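Putative N-acetylmuramoyl-L-alanine amidase,autolysin cwp6 (Peptoclostridium difficile, PDB 5J72) is a cell-wall protein that probably hydrolyses the N-acetylmuramoyl-L-alanine amide bond of peptidoglycan with a zinc-dependent amidase domain and is held on the wall by CWB2 modules. Local coordinates at residues A[140-148]-A[185-196]; A[290-300]-A[317-328]. One frame throughout, in Å; residues are numbered along the deposited sequence.

Contact 1: A[140-148]-A[185-196]; sequences RFETAVEIS and LLANKDDIPEST
Over one face of the Phe-141 ring sits the pyrrolidine of Pro-193, whose CG comes to 3.4 Å from CD1 of Phe-141. The carbonyl oxygens of Leu-186 and Ala-187 lie at the ring's edge in its plane, the former 3.4 Å from Phe-141 CD1. The amide of Asn-188 is turned 59° from the ring and brings OD1 to 3.5 Å from Phe-141 CZ; its ND2 donates to Asp-191 OD2, and this bond, nearly in the amide plane, helps to set the rotation of the amide. With CG anti to the carbonyl carbon (chi1 -64°), the phenyl ring reaches the loop between strand 184-187 and helix 194-203. In this CWB2 module that strand edges a four-stranded parallel sheet, and helix residues 140-148 run roughly antiparallel to strand residues 185-187, with 154° between their axes. Ala-144 CB packs against Leu-186 CG, and Ser-148 CB meets Leu-185 CD2 at 3.9 Å; the hydroxyl of Ser-148 bonds instead to Glu-199. No direct hydrogen bond joins the segments. A water donates to Phe-141 O and Thr-196 OG1 and accepts from Leu-186 N. A second water links Glu-142 OE2 to Ser-195 OG, while Glu-142 OE1 is hydrogen-bonded to Thr-139 OG1.

Contact 2: A[290-300]-A[317-328]; sequences ANKDSVPQGTY and SQSLSSKIIDQI
This contact belongs to the second CWB2 module, where the loop after edge strand 287-290 crosses the N-terminal end of helix 322-329. Ser-321 is the N-cap of that helix. Its OG accepts from Lys-323 N and donates to Asp-293 OD1 at 2.6 Å, which receives it on its anti lone pair, while Ser-321 N gives a nearly straight 2.9 Å bond to Lys-292 O. The Asp-293 carboxylate thus sits close to the start of the helix, where the dipole would be expected to stabilise its charge; Lys-323 lies alongside and points the same way, but its NZ stays 4.6 Å from Asp-293 OD1, beyond a salt bridge. One helical turn on, Gln-327 is extended, with CG anti to the backbone N (chi1 -178°), and its OE1 accepts a 2.9 Å hydrogen bond from Val-295 N, which lies in the plane of the Gln-327 side-chain carbonyl, on a lone pair. The Gln-327 amide lies only 17° from parallel to the Tyr-300 ring, with NE2 3.6 Å from Tyr-300 CD1, and a water joins Tyr-300 OH to Gln-327 O. On the side towards the sheet, Ile-324 CD1 presses tightly on Ala-290 CB at 3.3 Å and also touches Val-295 CG1. Ala-290 and Ile-328 reach Ile-263 of strand 260-265, Leu-320 and Ile-328 pack on Tyr-313 of strand 308-314, and Asn-291 leans on His-242 of helix 241-253.

Overall arrangement
The two contacts lie in different CWB2 modules, their centres about 34 Å apart and their nearest atoms about 22 Å apart, so they do not touch. Each takes in the equivalent turn after an edge strand of a 2-1-3-4 parallel sheet, with a proline at the N-cap of the following helix, but the partner differs: in contact 1 it is helix 140-151, which precedes the strand in the chain; in contact 2 it is helix 322-329, which follows. Contact 1 is buried and mainly apolar, with ordered water supplying the polar links between its segments. Contact 2 is only partly buried; direct hydrogen bonds and a helix cap dominate its more exposed side, while aliphatic groups close the inner side towards the sheet.

Contact 1: A[140-148]-A[185-196]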
loop_
_atom_site.group_PDB
_atom_site.type_symbol
_atom_site.label_atom_id
_atom_site.label_comp_id
_atom_site.label_asym_id
_atom_site.label_seq_id
_atom_site.Cartn_x
_atom_site.Cartn_y
_atom_site.Cartn_z
ATOM N N ARG A 140 -8.028 -17.113 -4.861
ATOM C CA ARG A 140 -6.674 -16.666 -4.738
ATOM C C ARG A 140 -5.759 -17.437 -5.760
ATOM O O ARG A 140 -4.804 -16.842 -6.264
ATOM C CB ARG A 140 -6.188 -16.925 -3.315
ATOM C CG ARG A 140 -6.278 -18.396 -2.894
ATOM C CD ARG A 140 -6.069 -18.565 -1.330
ATOM N NE ARG A 140 -7.101 -17.779 -0.635
ATOM C CZ ARG A 140 -7.044 -17.364 0.626
ATOM N NH1 ARG A 140 -6.021 -17.699 1.401
ATOM N NH2 ARG A 140 -7.990 -16.573 1.106
ATOM N N PHE A 141 -6.034 -18.719 -6.017
ATOM C CA PHE A 141 -5.210 -19.511 -6.962
ATOM C C PHE A 141 -5.313 -18.916 -8.365
ATOM O O PHE A 141 -4.288 -18.767 -9.004
ATOM C CB PHE A 141 -5.680 -20.988 -7.013
ATOM C CG PHE A 141 -5.478 -21.650 -5.696
ATOM C CD1 PHE A 141 -4.263 -22.237 -5.376
ATOM C CD2 PHE A 141 -6.489 -21.639 -4.728
ATOM C CE1 PHE A 141 -4.045 -22.802 -4.112
ATOM C CE2 PHE A 141 -6.269 -22.206 -3.467
ATOM C CZ PHE A 141 -5.049 -22.781 -3.165
ATOM N N GLU A 142 -6.562 -18.595 -8.851
ATOM C CA GLU A 142 -6.687 -18.035 -10.186
ATOM C C GLU A 142 -6.178 -16.631 -10.222
ATOM O O GLU A 142 -5.699 -16.201 -11.276
ATOM C CB GLU A 142 -8.140 -18.030 -10.712
ATOM C CG GLU A 142 -8.710 -19.420 -10.940
ATOM C CD GLU A 142 -9.208 -20.065 -9.658
ATOM O OE1 GLU A 142 -9.438 -19.362 -8.653
ATOM O OE2 GLU A 142 -9.353 -21.293 -9.652
ATOM N N THR A 143 -6.291 -15.881 -9.107
ATOM C CA THR A 143 -5.758 -14.525 -9.122
ATOM C C THR A 143 -4.203 -14.597 -9.279
ATOM O O THR A 143 -3.663 -13.787 -10.043
ATOM C CB THR A 143 -6.152 -13.770 -7.832
ATOM O OG1 THR A 143 -7.505 -13.418 -7.989
ATOM C CG2 THR A 143 -5.353 -12.447 -7.625
ATOM N N ALA A 144 -3.529 -15.539 -8.584
ATOM C CA ALA A 144 -2.068 -15.648 -8.722
ATOM C C ALA A 144 -1.718 -15.968 -10.218
ATOM O O ALA A 144 -0.724 -15.469 -10.756
ATOM C CB ALA A 144 -1.524 -16.730 -7.815
ATOM N N VAL A 145 -2.552 -16.747 -10.878
ATOM C CA VAL A 145 -2.290 -17.053 -12.298
ATOM C C VAL A 145 -2.427 -15.804 -13.146
ATOM O O VAL A 145 -1.628 -15.595 -14.079
ATOM C CB VAL A 145 -3.260 -18.178 -12.765
ATOM C CG1 VAL A 145 -3.194 -18.353 -14.319
ATOM C CG2 VAL A 145 -2.855 -19.516 -12.082
ATOM N N GLU A 146 -3.436 -14.924 -12.873
ATOM C CA GLU A 146 -3.538 -13.750 -13.729
ATOM C C GLU A 146 -2.349 -12.828 -13.531
ATOM O O GLU A 146 -1.963 -12.130 -14.457
ATOM C CB GLU A 146 -4.833 -12.978 -13.469
ATOM C CG GLU A 146 -6.066 -13.817 -13.848
ATOM C CD GLU A 146 -6.016 -14.223 -15.355
ATOM O OE1 GLU A 146 -6.082 -15.432 -15.665
ATOM O OE2 GLU A 146 -5.870 -13.333 -16.197
ATOM N N ILE A 147 -1.775 -12.816 -12.316
ATOM C CA ILE A 147 -0.609 -11.970 -12.037
ATOM C C ILE A 147 0.612 -12.518 -12.825
ATOM O O ILE A 147 1.397 -11.767 -13.402
ATOM C CB ILE A 147 -0.372 -11.972 -10.513
ATOM C CG1 ILE A 147 -1.467 -11.099 -9.792
ATOM C CG2 ILE A 147 1.021 -11.330 -10.210
ATOM C CD1 ILE A 147 -1.462 -11.354 -8.238
ATOM N N SER A 148 0.760 -13.809 -12.781
ATOM C CA SER A 148 1.827 -14.542 -13.473
ATOM C C SER A 148 1.771 -14.239 -15.009
ATOM O O SER A 148 2.778 -13.897 -15.637
ATOM C CB SER A 148 1.616 -16.059 -13.185
ATOM O OG SER A 148 2.619 -16.755 -13.919
ATOM N N LEU A 185 3.181 -18.787 -7.303
ATOM C CA LEU A 185 1.887 -19.433 -7.545
ATOM C C LEU A 185 1.532 -20.202 -6.229
ATOM O O LEU A 185 2.394 -20.398 -5.382
ATOM C CB LEU A 185 1.905 -20.482 -8.714
ATOM C CG LEU A 185 2.159 -19.823 -10.079
ATOM C CD1 LEU A 185 2.243 -20.926 -11.177
ATOM C CD2 LEU A 185 1.082 -18.738 -10.422
ATOM N N LEU A 186 0.309 -20.667 -6.131
ATOM C CA LEU A 186 -0.119 -21.266 -4.870
ATOM C C LEU A 186 -0.473 -22.747 -4.922
ATOM O O LEU A 186 -1.060 -23.224 -5.896
ATOM C CB LEU A 186 -1.395 -20.491 -4.416
ATOM C CG LEU A 186 -1.186 -18.975 -4.306
ATOM C CD1 LEU A 186 -2.492 -18.299 -3.966
ATOM C CD2 LEU A 186 -0.100 -18.660 -3.293
ATOM N N ALA A 187 -0.138 -23.441 -3.824
ATOM C CA ALA A 187 -0.401 -24.867 -3.659
ATOM C C ALA A 187 -1.254 -25.101 -2.379
ATOM O O ALA A 187 -1.442 -24.182 -1.574
ATOM C CB ALA A 187 0.909 -25.578 -3.441
ATOM N N ASN A 188 -1.764 -26.337 -2.248
ATOM C CA ASN A 188 -2.426 -26.806 -1.045
ATOM C C ASN A 188 -1.359 -27.663 -0.402
ATOM O O ASN A 188 -0.311 -27.916 -1.018
ATOM C CB ASN A 188 -3.664 -27.598 -1.379
ATOM C CG ASN A 188 -4.760 -26.665 -1.807
ATOM O OD1 ASN A 188 -5.016 -25.671 -1.114
ATOM N ND2 ASN A 188 -5.464 -26.884 -2.893
ATOM N N LYS A 189 -1.571 -28.135 0.822
ATOM C CA LYS A 189 -0.505 -28.909 1.447
ATOM C C LYS A 189 -0.167 -30.185 0.705
ATOM O O LYS A 189 1.019 -30.565 0.645
ATOM C CB LYS A 189 -0.916 -29.312 2.901
ATOM C CG LYS A 189 0.191 -30.062 3.610
ATOM C CD LYS A 189 -0.285 -30.661 4.932
ATOM C CE LYS A 189 0.887 -31.350 5.575
ATOM N NZ LYS A 189 0.474 -32.088 6.801
ATOM N N ASP A 190 -1.180 -30.859 0.146
ATOM C CA ASP A 190 -0.898 -32.141 -0.507
ATOM C C ASP A 190 -1.272 -32.204 -1.994
ATOM O O ASP A 190 -1.208 -33.276 -2.585
ATOM C CB ASP A 190 -1.657 -33.270 0.270
ATOM C CG ASP A 190 -1.185 -33.383 1.707
ATOM O OD1 ASP A 190 0.037 -33.504 1.921
ATOM O OD2 ASP A 190 -2.038 -33.330 2.617
ATOM N N ASP A 191 -1.664 -31.088 -2.606
ATOM C CA ASP A 191 -2.033 -31.083 -4.036
ATOM C C ASP A 191 -1.883 -29.684 -4.633
ATOM O O ASP A 191 -1.687 -28.720 -3.882
ATOM C CB ASP A 191 -3.506 -31.482 -4.211
ATOM C CG ASP A 191 -4.500 -30.441 -3.641
ATOM O OD1 ASP A 191 -4.894 -30.580 -2.463
ATOM O OD2 ASP A 191 -4.867 -29.483 -4.377
ATOM N N ILE A 192 -1.981 -29.568 -5.958
ATOM C CA ILE A 192 -2.037 -28.253 -6.552
ATOM C C ILE A 192 -3.291 -28.263 -7.343
ATOM O O ILE A 192 -3.610 -29.285 -7.952
ATOM C CB ILE A 192 -0.824 -27.863 -7.439
ATOM C CG1 ILE A 192 -0.440 -29.042 -8.423
ATOM C CG2 ILE A 192 0.335 -27.496 -6.542
ATOM C CD1 ILE A 192 0.532 -28.574 -9.561
ATOM N N PRO A 193 -4.077 -27.172 -7.346
ATOM C CA PRO A 193 -5.303 -27.182 -8.148
ATOM C C PRO A 193 -4.974 -27.057 -9.644
ATOM O O PRO A 193 -3.855 -26.734 -10.033
ATOM C CB PRO A 193 -6.076 -25.976 -7.641
ATOM C CG PRO A 193 -5.083 -25.099 -7.048
ATOM C CD PRO A 193 -4.060 -26.030 -6.425
ATOM N N GLU A 194 -5.975 -27.279 -10.476
ATOM C CA GLU A 194 -5.813 -27.244 -11.899
ATOM C C GLU A 194 -5.296 -25.886 -12.399
ATOM O O GLU A 194 -4.505 -25.848 -13.333
ATOM C CB GLU A 194 -7.188 -27.546 -12.521
ATOM C CG GLU A 194 -7.238 -27.389 -14.034
ATOM C CD GLU A 194 -6.240 -28.304 -14.809
ATOM O OE1 GLU A 194 -5.944 -29.427 -14.338
ATOM O OE2 GLU A 194 -5.780 -27.879 -15.898
ATOM N N SER A 195 -5.776 -24.780 -11.801
ATOM C CA SER A 195 -5.348 -23.445 -12.175
ATOM C C SER A 195 -3.788 -23.390 -12.023
ATOM O O SER A 195 -3.124 -23.021 -12.998
ATOM C CB SER A 195 -6.082 -22.418 -11.291
ATOM O OG SER A 195 -5.767 -22.620 -9.921
ATOM N N THR A 196 -3.217 -23.794 -10.899
ATOM C CA THR A 196 -1.747 -23.752 -10.724
ATOM C C THR A 196 -1.033 -24.757 -11.698
ATOM O O THR A 196 -0.019 -24.431 -12.295
ATOM C CB THR A 196 -1.378 -24.129 -9.257
ATOM O OG1 THR A 196 -1.971 -23.138 -8.418
ATOM C CG2 THR A 196 0.154 -24.174 -9.024
HETATM O O HOH W 1 -1.897 -20.367 -8.240
HETATM O O HOH W 2 -8.121 -23.093 -8.375
#

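Contact 2: A[290-300]-A[317-328]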
loop_
_atom_site.group_PDB
_atom_site.type_symbol
_atom_site.label_atom_id
_atom_site.label_comp_id
_atom_site.label_asym_id
_atom_site.label_seq_id
_atom_site.Cartn_x
_atom_site.Cartn_y
_atom_site.Cartn_z
ATOM N N ALA A 290 11.504 -11.068 13.312
ATOM C CA ALA A 290 12.075 -11.033 14.662
ATOM C C ALA A 290 11.032 -11.192 15.755
ATOM O O ALA A 290 9.818 -11.289 15.527
ATOM C CB ALA A 290 12.750 -9.678 14.849
ATOM N N ASN A 291 11.566 -11.263 17.016
ATOM C CA ASN A 291 10.738 -11.253 18.207
ATOM C C ASN A 291 10.647 -9.780 18.621
ATOM O O ASN A 291 11.361 -8.939 18.074
ATOM C CB ASN A 291 11.415 -12.097 19.350
ATOM C CG ASN A 291 11.424 -13.548 18.970
ATOM O OD1 ASN A 291 10.364 -14.126 18.868
ATOM N ND2 ASN A 291 12.541 -14.163 18.628
ATOM N N LYS A 292 9.826 -9.455 19.595
ATOM C CA LYS A 292 9.697 -8.074 20.025
ATOM C C LYS A 292 11.006 -7.429 20.459
ATOM O O LYS A 292 11.256 -6.280 20.090
ATOM C CB LYS A 292 8.707 -8.001 21.171
ATOM C CG LYS A 292 8.537 -6.579 21.672
ATOM C CD LYS A 292 7.254 -6.464 22.484
ATOM C CE LYS A 292 7.332 -5.368 23.491
ATOM N NZ LYS A 292 6.380 -5.607 24.611
ATOM N N ASP A 293 11.867 -8.129 21.228
ATOM C CA ASP A 293 13.112 -7.479 21.680
ATOM C C ASP A 293 14.363 -7.930 21.014
ATOM O O ASP A 293 15.434 -7.407 21.361
ATOM C CB ASP A 293 13.319 -7.674 23.197
ATOM C CG ASP A 293 12.114 -7.247 24.000
ATOM O OD1 ASP A 293 11.635 -6.123 23.795
ATOM O OD2 ASP A 293 11.650 -8.046 24.831
ATOM N N SER A 294 14.322 -8.859 20.078
ATOM C CA SER A 294 15.597 -9.233 19.466
ATOM C C SER A 294 15.328 -10.134 18.231
ATOM O O SER A 294 14.229 -10.711 18.111
ATOM C CB SER A 294 16.435 -10.054 20.457
ATOM O OG SER A 294 15.721 -11.266 20.715
ATOM N N VAL A 295 16.305 -10.245 17.358
ATOM C CA VAL A 295 16.157 -11.274 16.319
ATOM C C VAL A 295 16.751 -12.558 16.997
ATOM O O VAL A 295 17.568 -12.410 17.917
ATOM C CB VAL A 295 16.955 -10.921 15.046
ATOM C CG1 VAL A 295 16.464 -9.561 14.492
ATOM C CG2 VAL A 295 18.473 -10.862 15.334
ATOM N N PRO A 296 16.395 -13.789 16.596
ATOM C CA PRO A 296 16.959 -15.019 17.212
ATOM C C PRO A 296 18.459 -15.039 17.027
ATOM O O PRO A 296 19.002 -14.390 16.120
ATOM C CB PRO A 296 16.251 -16.148 16.434
ATOM C CG PRO A 296 14.938 -15.483 15.964
ATOM C CD PRO A 296 15.392 -14.110 15.569
ATOM N N GLN A 297 19.167 -15.834 17.852
ATOM C CA GLN A 297 20.620 -15.845 17.794
ATOM C C GLN A 297 21.187 -16.224 16.452
ATOM O O GLN A 297 22.188 -15.652 16.023
ATOM C CB GLN A 297 21.174 -16.848 18.876
ATOM C CG GLN A 297 22.723 -16.796 19.065
ATOM C CD GLN A 297 23.238 -15.428 19.535
ATOM O OE1 GLN A 297 22.672 -14.786 20.429
ATOM N NE2 GLN A 297 24.322 -14.936 18.919
ATOM N N GLY A 298 20.590 -17.239 15.790
ATOM C CA GLY A 298 21.116 -17.654 14.499
ATOM C C GLY A 298 21.069 -16.499 13.510
ATOM O O GLY A 298 22.032 -16.266 12.771
ATOM N N THR A 299 19.955 -15.782 13.492
ATOM C CA THR A 299 19.829 -14.602 12.590
ATOM C C THR A 299 20.865 -13.564 12.951
ATOM O O THR A 299 21.614 -13.062 12.094
ATOM C CB THR A 299 18.435 -14.068 12.740
ATOM O OG1 THR A 299 17.550 -15.148 12.409
ATOM C CG2 THR A 299 18.151 -12.882 11.816
ATOM N N TYR A 300 20.944 -13.257 14.263
ATOM C CA TYR A 300 21.929 -12.274 14.731
ATOM C C TYR A 300 23.336 -12.650 14.308
ATOM O O TYR A 300 24.090 -11.800 13.825
ATOM C CB TYR A 300 21.809 -12.119 16.279
ATOM C CG TYR A 300 22.797 -11.098 16.808
ATOM C CD1 TYR A 300 22.522 -9.737 16.737
ATOM C CD2 TYR A 300 24.019 -11.494 17.352
ATOM C CE1 TYR A 300 23.442 -8.784 17.202
ATOM C CE2 TYR A 300 24.950 -10.557 17.812
ATOM C CZ TYR A 300 24.655 -9.204 17.742
ATOM O OH TYR A 300 25.570 -8.287 18.231
ATOM N N SER A 317 6.171 0.200 18.774
ATOM C CA SER A 317 6.898 -0.165 20.002
ATOM C C SER A 317 6.460 -1.481 20.601
ATOM O O SER A 317 7.273 -2.196 21.186
ATOM C CB SER A 317 6.670 0.924 21.063
ATOM O OG SER A 317 7.484 1.985 20.616
ATOM N N GLN A 318 5.200 -1.793 20.472
ATOM C CA GLN A 318 4.684 -3.029 20.994
ATOM C C GLN A 318 5.077 -4.214 20.148
ATOM O O GLN A 318 4.962 -5.348 20.628
ATOM C CB GLN A 318 3.151 -3.007 21.059
ATOM C CG GLN A 318 2.504 -1.663 20.726
ATOM C CD GLN A 318 2.682 -1.237 19.268
ATOM O OE1 GLN A 318 3.420 -0.320 18.993
ATOM N NE2 GLN A 318 2.017 -1.898 18.310
ATOM N N SER A 319 5.499 -3.994 18.873
ATOM C CA SER A 319 5.901 -5.126 18.022
ATOM C C SER A 319 7.378 -5.265 17.958
ATOM O O SER A 319 7.865 -6.377 17.879
ATOM C CB SER A 319 5.374 -4.935 16.601
ATOM O OG SER A 319 3.964 -5.000 16.634
ATOM N N LEU A 320 8.108 -4.111 17.932
ATOM C CA LEU A 320 9.576 -4.065 17.863
ATOM C C LEU A 320 9.958 -3.035 18.879
ATOM O O LEU A 320 9.721 -1.846 18.660
ATOM C CB LEU A 320 10.026 -3.629 16.441
ATOM C CG LEU A 320 9.609 -4.677 15.371
ATOM C CD1 LEU A 320 9.937 -4.092 13.978
ATOM C CD2 LEU A 320 10.389 -6.033 15.620
ATOM N N SER A 321 10.561 -3.462 20.012
ATOM C CA SER A 321 10.834 -2.475 21.072
ATOM C C SER A 321 12.189 -1.804 20.850
ATOM O O SER A 321 12.926 -2.163 19.929
ATOM C CB SER A 321 10.866 -3.219 22.412
ATOM O OG SER A 321 12.084 -3.953 22.473
ATOM N N SER A 322 12.556 -0.851 21.744
ATOM C CA SER A 322 13.847 -0.186 21.640
ATOM C C SER A 322 14.981 -1.191 21.829
ATOM O O SER A 322 16.111 -0.913 21.440
ATOM C CB SER A 322 13.954 0.920 22.699
ATOM O OG SER A 322 13.721 0.330 23.967
ATOM N N LYS A 323 14.690 -2.360 22.416
ATOM C CA LYS A 323 15.746 -3.346 22.632
ATOM C C LYS A 323 16.202 -3.951 21.286
ATOM O O LYS A 323 17.409 -4.138 21.071
ATOM C CB LYS A 323 15.229 -4.455 23.565
ATOM C CG LYS A 323 15.335 -4.065 25.065
ATOM C CD LYS A 323 14.364 -4.881 25.886
ATOM C CE LYS A 323 14.289 -4.411 27.327
ATOM N NZ LYS A 323 12.907 -4.544 27.871
ATOM N N ILE A 324 15.254 -4.223 20.352
ATOM C CA ILE A 324 15.758 -4.787 19.068
ATOM C C ILE A 324 16.441 -3.682 18.284
ATOM O O ILE A 324 17.410 -3.952 17.583
ATOM C CB ILE A 324 14.598 -5.485 18.324
ATOM C CG1 ILE A 324 15.200 -6.400 17.177
ATOM C CG2 ILE A 324 13.582 -4.441 17.828
ATOM C CD1 ILE A 324 14.142 -7.122 16.413
ATOM N N ILE A 325 15.977 -2.416 18.387
ATOM C CA ILE A 325 16.697 -1.359 17.665
ATOM C C ILE A 325 18.144 -1.234 18.208
ATOM O O ILE A 325 19.093 -1.055 17.459
ATOM C CB ILE A 325 15.909 -0.031 17.768
ATOM C CG1 ILE A 325 14.565 -0.193 17.017
ATOM C CG2 ILE A 325 16.723 1.137 17.219
ATOM C CD1 ILE A 325 13.791 1.113 16.839
ATOM N N ASP A 326 18.298 -1.328 19.511
ATOM C CA ASP A 326 19.615 -1.272 20.112
ATOM C C ASP A 326 20.479 -2.413 19.603
ATOM O O ASP A 326 21.644 -2.186 19.274
ATOM C CB ASP A 326 19.502 -1.454 21.627
ATOM C CG ASP A 326 20.900 -1.494 22.219
ATOM O OD1 ASP A 326 21.358 -2.603 22.619
ATOM O OD2 ASP A 326 21.547 -0.429 22.265
ATOM N N GLN A 327 19.932 -3.637 19.576
ATOM C CA GLN A 327 20.666 -4.831 19.102
ATOM C C GLN A 327 21.142 -4.653 17.669
ATOM O O GLN A 327 22.329 -4.829 17.379
ATOM C CB GLN A 327 19.751 -6.033 19.144
ATOM C CG GLN A 327 20.461 -7.311 18.701
ATOM C CD GLN A 327 19.489 -8.487 18.620
ATOM O OE1 GLN A 327 18.404 -8.383 18.053
ATOM N NE2 GLN A 327 19.873 -9.668 19.122
ATOM N N ILE A 328 20.208 -4.255 16.777
ATOM C CA ILE A 328 20.539 -4.144 15.359
ATOM C C ILE A 328 21.312 -2.894 15.034
ATOM O O ILE A 328 22.211 -2.905 14.173
ATOM C CB ILE A 328 19.222 -4.251 14.542
ATOM C CG1 ILE A 328 18.560 -5.615 14.823
ATOM C CG2 ILE A 328 19.557 -4.032 13.026
ATOM C CD1 ILE A 328 19.515 -6.817 14.502
HETATM O O HOH W 3 3.933 -6.279 23.335
HETATM O O HOH W 4 24.177 -5.884 19.008
#